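Local coordinates for uncharacterized protein (Bacteroides fragilis, PDB 3NNG) that is of unknown function but carries a calcium-binding F5/8 type C domain, a beta-sandwich module that in related proteins often binds carbohydrates or other cell-surface ligands, at residues A35-H40 / Q82-S87; G60-N65 / N147-A152. The protein carries 1 engineered substitution. All blocks are in the same frame, centred on the assembly; numbering follows the deposited sequence.

Both interactions belong to the same F5/8 type C domain and lie about 10 Å apart, centre to centre. Interaction 2 is buried between two strands of the beta-sandwich, whereas interaction 1 joins a short helix to a loop at the surface. Their segments alternate along the chain and touch directly: Ala-39 O of 35-40 probably accepts a hydrogen bond from Trp-64 NE1 of 60-65 at 2.9 Å, and Gln-82 CB packs 3.6 Å from Gly-150 C. Of the two, interaction 2 alone holds a ligand of the calcium ion, Ala-152 O at 2.5 Å; the side chain of Tyr-37 is about 10 Å from the ion.

Interaction 1 (A35-H40 / Q82-S87); sequences AKYGAH and QSAYGS
Tyr-37 reaches from the helix at 34-37 to Ala-84 and Tyr-85 in the loop between strands 71-79 and 93-100, a surface contact between two connections of the F5/8 type C beta-sandwich. From its CB, the Tyr-37 side chain leaves with CG anti to the carbonyl carbon (chi1 -59°), which carries the ring out toward the loop. Along the near side of the ring, Tyr-37 CD1 is 4.1 Å from Ala-84 CB, and the next atom, Tyr-37 CE1, closes to 3.6 Å of the same methyl, which approaches the ring obliquely. Lys-36 CG sits over the centre of one ring face, so the aliphatic part of the preceding residue packs on the tyrosine. At the tip, Tyr-37 OH lies 3.5 Å from Tyr-85 OH and 3.9 Å from Tyr-85 CE2, the two side chains crossing at about a right angle. Outside the pair, Tyr-30 meets the Tyr-37 ring edge-to-face, while Phe-52 of strand 51-54 touches Tyr-37 and Ala-84 and its ring meets that of Tyr-85, so one aromatic residue is shared by both segments.

Gln-82 probably helps to hold the loop in shape, its folded side chain turning the amide back onto the backbone of the residues that meet Tyr-37. Gln-82 OE1 accepts from two backbone amides: Ala-84 N at 2.8 Å, tilted from the carbonyl plane, and Tyr-85 N at 3.0 Å, in that plane on a lone pair and nearly straight (169°). The other end of the amide closes the arrangement, as Gln-82 NE2 donates in its own amide plane to Tyr-85 O at 2.8 Å, meeting that oxygen from above the carbonyl plane.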
loop_
_atom_site.group_PDB
_atom_site.type_symbol
_atom_site.label_atom_id
_atom_site.label_comp_id
_atom_site.label_asym_id
_atom_site.label_seq_id
_atom_site.Cartn_x
_atom_site.Cartn_y
_atom_site.Cartn_z
ATOM N N ALA A 35 -16.814 1.359 -6.720
ATOM C CA ALA A 35 -17.354 2.100 -5.591
ATOM C C ALA A 35 -17.177 1.358 -4.268
ATOM O O ALA A 35 -17.051 1.978 -3.212
ATOM C CB ALA A 35 -18.823 2.396 -5.827
ATOM N N LYS A 36 -17.182 0.029 -4.317
ATOM C CA LYS A 36 -17.155 -0.758 -3.090
ATOM C C LYS A 36 -15.754 -1.270 -2.708
ATOM O O LYS A 36 -15.460 -1.449 -1.524
ATOM C CB LYS A 36 -18.124 -1.941 -3.208
ATOM C CG LYS A 36 -18.458 -2.608 -1.880
ATOM C CD LYS A 36 -19.440 -3.758 -2.070
ATOM C CE LYS A 36 -20.700 -3.298 -2.801
ATOM N NZ LYS A 36 -21.661 -4.413 -3.060
ATOM N N TYR A 37 -14.905 -1.520 -3.703
ATOM C CA TYR A 37 -13.613 -2.153 -3.450
ATOM C C TYR A 37 -12.478 -1.481 -4.212
ATOM O O TYR A 37 -11.408 -2.059 -4.346
ATOM C CB TYR A 37 -13.644 -3.629 -3.858
ATOM C CG TYR A 37 -14.688 -4.486 -3.167
ATOM C CD1 TYR A 37 -14.645 -4.703 -1.793
ATOM C CD2 TYR A 37 -15.695 -5.108 -3.896
ATOM C CE1 TYR A 37 -15.591 -5.510 -1.159
ATOM C CE2 TYR A 37 -16.645 -5.914 -3.273
ATOM C CZ TYR A 37 -16.587 -6.112 -1.907
ATOM O OH TYR A 37 -17.534 -6.900 -1.279
ATOM N N GLY A 38 -12.710 -0.272 -4.713
ATOM C CA GLY A 38 -11.725 0.426 -5.538
ATOM C C GLY A 38 -10.469 0.924 -4.829
ATOM O O GLY A 38 -10.425 1.051 -3.600
ATOM N N ALA A 39 -9.444 1.238 -5.620
ATOM C CA ALA A 39 -8.135 1.612 -5.082
ATOM C C ALA A 39 -8.193 2.795 -4.118
ATOM O O ALA A 39 -7.457 2.830 -3.119
ATOM C CB ALA A 39 -7.171 1.904 -6.220
ATOM N N HIS A 40 -9.071 3.755 -4.422
ATOM C CA HIS A 40 -9.152 5.013 -3.680
ATOM C C HIS A 40 -9.656 4.763 -2.261
ATOM O O HIS A 40 -9.411 5.553 -1.352
ATOM C CB HIS A 40 -10.086 5.996 -4.404
ATOM C CG HIS A 40 -11.499 5.509 -4.517
ATOM N ND1 HIS A 40 -11.908 4.628 -5.501
ATOM C CD2 HIS A 40 -12.597 5.766 -3.770
ATOM C CE1 HIS A 40 -13.190 4.370 -5.356
ATOM N NE2 HIS A 40 -13.636 5.044 -4.307
ATOM N N GLN A 82 -7.644 -5.603 5.591
ATOM C CA GLN A 82 -8.750 -5.263 4.699
ATOM C C GLN A 82 -10.022 -5.584 5.471
ATOM O O GLN A 82 -10.016 -6.445 6.362
ATOM C CB GLN A 82 -8.703 -6.070 3.392
ATOM C CG GLN A 82 -8.556 -7.582 3.552
ATOM C CD GLN A 82 -9.857 -8.269 3.963
ATOM O OE1 GLN A 82 -10.942 -7.885 3.525
ATOM N NE2 GLN A 82 -9.744 -9.302 4.800
ATOM N N SER A 83 -11.114 -4.912 5.137
ATOM C CA SER A 83 -12.346 -5.078 5.909
ATOM C C SER A 83 -13.505 -5.558 5.049
ATOM O O SER A 83 -14.656 -5.291 5.362
ATOM C CB SER A 83 -12.725 -3.769 6.607
ATOM O OG SER A 83 -12.837 -2.712 5.657
ATOM N N ALA A 84 -13.197 -6.259 3.965
ATOM C CA ALA A 84 -14.225 -6.763 3.059
ATOM C C ALA A 84 -14.658 -8.159 3.472
ATOM O O ALA A 84 -15.852 -8.485 3.466
ATOM C CB ALA A 84 -13.695 -6.787 1.624
ATOM N N TYR A 85 -13.673 -8.982 3.823
ATOM C CA TYR A 85 -13.914 -10.374 4.175
ATOM C C TYR A 85 -13.005 -10.831 5.316
ATOM O O TYR A 85 -12.272 -10.032 5.892
ATOM C CB TYR A 85 -13.734 -11.266 2.953
ATOM C CG TYR A 85 -14.752 -11.022 1.852
ATOM C CD1 TYR A 85 -16.018 -11.615 1.899
ATOM C CD2 TYR A 85 -14.447 -10.214 0.762
ATOM C CE1 TYR A 85 -16.947 -11.403 0.898
ATOM C CE2 TYR A 85 -15.371 -9.996 -0.250
ATOM C CZ TYR A 85 -16.615 -10.603 -0.179
ATOM O OH TYR A 85 -17.536 -10.392 -1.182
ATOM N N GLY A 86 -13.056 -12.119 5.633
ATOM C CA GLY A 86 -12.317 -12.644 6.763
ATOM C C GLY A 86 -10.832 -12.342 6.773
ATOM O O GLY A 86 -10.215 -12.117 5.735
ATOM N N SER A 87 -10.261 -12.385 7.970
ATOM C CA SER A 87 -8.887 -11.963 8.225
ATOM C C SER A 87 -7.862 -12.836 7.516
ATOM O O SER A 87 -6.702 -12.460 7.380
ATOM C CB SER A 87 -8.616 -11.999 9.729
ATOM O OG SER A 87 -8.543 -13.346 10.163
#

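Interaction 2 (G60-N65 / N147-A152); sequences GECWWN and NYTGFA. With CA (calcium ion), chain C.
Phe-151 presents its ring edge to the face of Trp-64, a T-shaped pair in the buried interior of the beta-sandwich. The centroids of the Phe-151 phenyl and of the five-membered ring of the Trp-64 indole are 5.3 Å apart, with the planes at 66°. Phe-151 CZ reaches closest, 3.8 Å from both CB and CG of Trp-64, while Phe-151 CE2 lies over the indole face, offset toward its rim. Trp-64 CB points toward 147-152, and with CG anti to the backbone N (chi1 -179°) the indole passes across the end of the phenyl ring, turning a face to it. Nearer the start of the two segments, Cys-62 SG rests 3.8 Å from Thr-149 CG2.

No hydrogen bond links the segments, although their touching parts run only 12° from parallel: each strand pairs with other partners and side chains fill the space between. Cys-62 and Trp-64 make backbone bonds to Cys-142 and Ile-140 of strand 124-144. Trp-51 meets both rings of the T-shaped pair. The polar ends are anchored outside the contact, the indole N-H of Trp-64 on Ala-39 and Thr-149 OG1 on Tyr-89 O.

Farther out, Ala-152, the residue after Phe-151, offers its carbonyl O to the calcium ion, which is also bound by Leu-41, Asp-44, Glu-46, Thr-49 and Glu-153. Across the segments the chemistry is therefore apolar, a sulfur against a methyl and one aromatic ring against another, whereas the buried indole N-H and threonine hydroxyl are satisfied by backbone carbonyls outside the two strands.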
loop_
_atom_site.group_PDB
_atom_site.type_symbol
_atom_site.label_atom_id
_atom_site.label_comp_id
_atom_site.label_asym_id
_atom_site.label_seq_id
_atom_site.Cartn_x
_atom_site.Cartn_y
_atom_site.Cartn_z
ATOM N N GLY A 60 -3.147 -13.512 -11.831
ATOM C CA GLY A 60 -1.813 -13.392 -12.393
ATOM C C GLY A 60 -1.003 -12.254 -11.806
ATOM O O GLY A 60 0.223 -12.313 -11.772
ATOM N N GLU A 61 -1.676 -11.201 -11.352
ATOM C CA GLU A 61 -0.967 -10.116 -10.694
ATOM C C GLU A 61 -1.842 -9.496 -9.625
ATOM O O GLU A 61 -3.064 -9.667 -9.631
ATOM C CB GLU A 61 -0.537 -9.059 -11.709
ATOM C CG GLU A 61 -1.707 -8.385 -12.398
ATOM C CD GLU A 61 -1.260 -7.494 -13.541
ATOM O OE1 GLU A 61 -0.559 -8.002 -14.447
ATOM O OE2 GLU A 61 -1.610 -6.295 -13.529
ATOM N N CYS A 62 -1.217 -8.758 -8.713
ATOM C CA CYS A 62 -1.942 -8.180 -7.582
ATOM C C CYS A 62 -1.165 -6.997 -7.031
ATOM O O CYS A 62 -0.109 -7.177 -6.412
ATOM C CB CYS A 62 -2.125 -9.230 -6.484
ATOM S SG CYS A 62 -3.121 -8.659 -5.069
ATOM N N TRP A 63 -1.669 -5.789 -7.254
ATOM C CA TRP A 63 -0.898 -4.604 -6.873
ATOM C C TRP A 63 -1.751 -3.343 -6.695
ATOM O O TRP A 63 -2.876 -3.249 -7.203
ATOM C CB TRP A 63 0.243 -4.364 -7.871
ATOM C CG TRP A 63 -0.218 -4.236 -9.305
ATOM C CD1 TRP A 63 -0.262 -5.228 -10.246
ATOM C CD2 TRP A 63 -0.713 -3.050 -9.948
ATOM N NE1 TRP A 63 -0.758 -4.735 -11.433
ATOM C CE2 TRP A 63 -1.036 -3.401 -11.276
ATOM C CE3 TRP A 63 -0.925 -1.728 -9.525
ATOM C CZ2 TRP A 63 -1.557 -2.476 -12.186
ATOM C CZ3 TRP A 63 -1.442 -0.811 -10.431
ATOM C CH2 TRP A 63 -1.749 -1.189 -11.746
ATOM N N TRP A 64 -1.207 -2.394 -5.943
ATOM C CA TRP A 64 -1.847 -1.110 -5.703
ATOM C C TRP A 64 -0.781 -0.030 -5.920
ATOM O O TRP A 64 0.380 -0.205 -5.551
ATOM C CB TRP A 64 -2.448 -1.065 -4.287
ATOM C CG TRP A 64 -3.173 0.226 -3.921
ATOM C CD1 TRP A 64 -4.540 0.451 -3.901
ATOM C CD2 TRP A 64 -2.563 1.446 -3.476
ATOM N NE1 TRP A 64 -4.800 1.741 -3.475
ATOM C CE2 TRP A 64 -3.610 2.374 -3.226
ATOM C CE3 TRP A 64 -1.234 1.845 -3.269
ATOM C CZ2 TRP A 64 -3.359 3.670 -2.789
ATOM C CZ3 TRP A 64 -0.984 3.144 -2.831
ATOM C CH2 TRP A 64 -2.044 4.041 -2.594
ATOM N N ASN A 65 -1.171 1.073 -6.543
ATOM C CA ASN A 65 -0.207 2.054 -7.037
ATOM C C ASN A 65 -0.701 3.455 -6.746
ATOM O O ASN A 65 -1.909 3.709 -6.814
ATOM C CB ASN A 65 -0.028 1.889 -8.549
ATOM C CG ASN A 65 1.078 2.767 -9.116
ATOM O OD1 ASN A 65 0.861 3.941 -9.445
ATOM N ND2 ASN A 65 2.267 2.200 -9.238
ATOM N N ASN A 147 -4.675 -15.789 -3.184
ATOM C CA ASN A 147 -6.024 -15.987 -3.699
ATOM C C ASN A 147 -6.818 -14.679 -3.746
ATOM O O ASN A 147 -7.324 -14.290 -4.802
ATOM C CB ASN A 147 -6.781 -17.102 -2.955
ATOM C CG ASN A 147 -6.791 -16.913 -1.439
ATOM O OD1 ASN A 147 -6.065 -16.079 -0.887
ATOM N ND2 ASN A 147 -7.626 -17.696 -0.760
ATOM N N TYR A 148 -6.922 -14.015 -2.600
ATOM C CA TYR A 148 -7.575 -12.715 -2.508
ATOM C C TYR A 148 -6.887 -11.931 -1.409
ATOM O O TYR A 148 -6.461 -12.512 -0.418
ATOM C CB TYR A 148 -9.061 -12.868 -2.182
ATOM C CG TYR A 148 -9.830 -13.712 -3.187
ATOM C CD1 TYR A 148 -9.922 -15.090 -3.035
ATOM C CD2 TYR A 148 -10.466 -13.128 -4.277
ATOM C CE1 TYR A 148 -10.625 -15.868 -3.936
ATOM C CE2 TYR A 148 -11.169 -13.899 -5.197
ATOM C CZ TYR A 148 -11.243 -15.270 -5.020
ATOM O OH TYR A 148 -11.929 -16.051 -5.918
ATOM N N THR A 149 -6.765 -10.618 -1.578
ATOM C CA THR A 149 -6.251 -9.778 -0.508
ATOM C C THR A 149 -6.584 -8.302 -0.774
ATOM O O THR A 149 -7.264 -7.967 -1.754
ATOM C CB THR A 149 -4.708 -10.009 -0.293
ATOM O OG1 THR A 149 -4.273 -9.405 0.933
ATOM C CG2 THR A 149 -3.883 -9.445 -1.455
ATOM N N GLY A 150 -6.100 -7.426 0.100
ATOM C CA GLY A 150 -6.316 -5.998 -0.044
ATOM C C GLY A 150 -5.935 -5.308 1.250
ATOM O O GLY A 150 -5.265 -5.902 2.086
ATOM N N PHE A 151 -6.363 -4.062 1.419
ATOM C CA PHE A 151 -6.144 -3.360 2.680
ATOM C C PHE A 151 -7.021 -2.123 2.766
ATOM O O PHE A 151 -7.381 -1.543 1.746
ATOM C CB PHE A 151 -4.662 -3.025 2.913
ATOM C CG PHE A 151 -3.943 -2.490 1.691
ATOM C CD1 PHE A 151 -2.929 -3.225 1.091
ATOM C CD2 PHE A 151 -4.257 -1.239 1.167
ATOM C CE1 PHE A 151 -2.256 -2.736 -0.027
ATOM C CE2 PHE A 151 -3.597 -0.740 0.061
ATOM C CZ PHE A 151 -2.590 -1.493 -0.552
ATOM N N ALA A 152 -7.386 -1.744 3.988
ATOM C CA ALA A 152 -8.392 -0.711 4.177
ATOM C C ALA A 152 -7.746 0.649 4.187
ATOM O O ALA A 152 -8.336 1.623 3.754
ATOM C CB ALA A 152 -9.166 -0.942 5.451
HETATM CA CA CA C . -10.403 2.929 3.747
#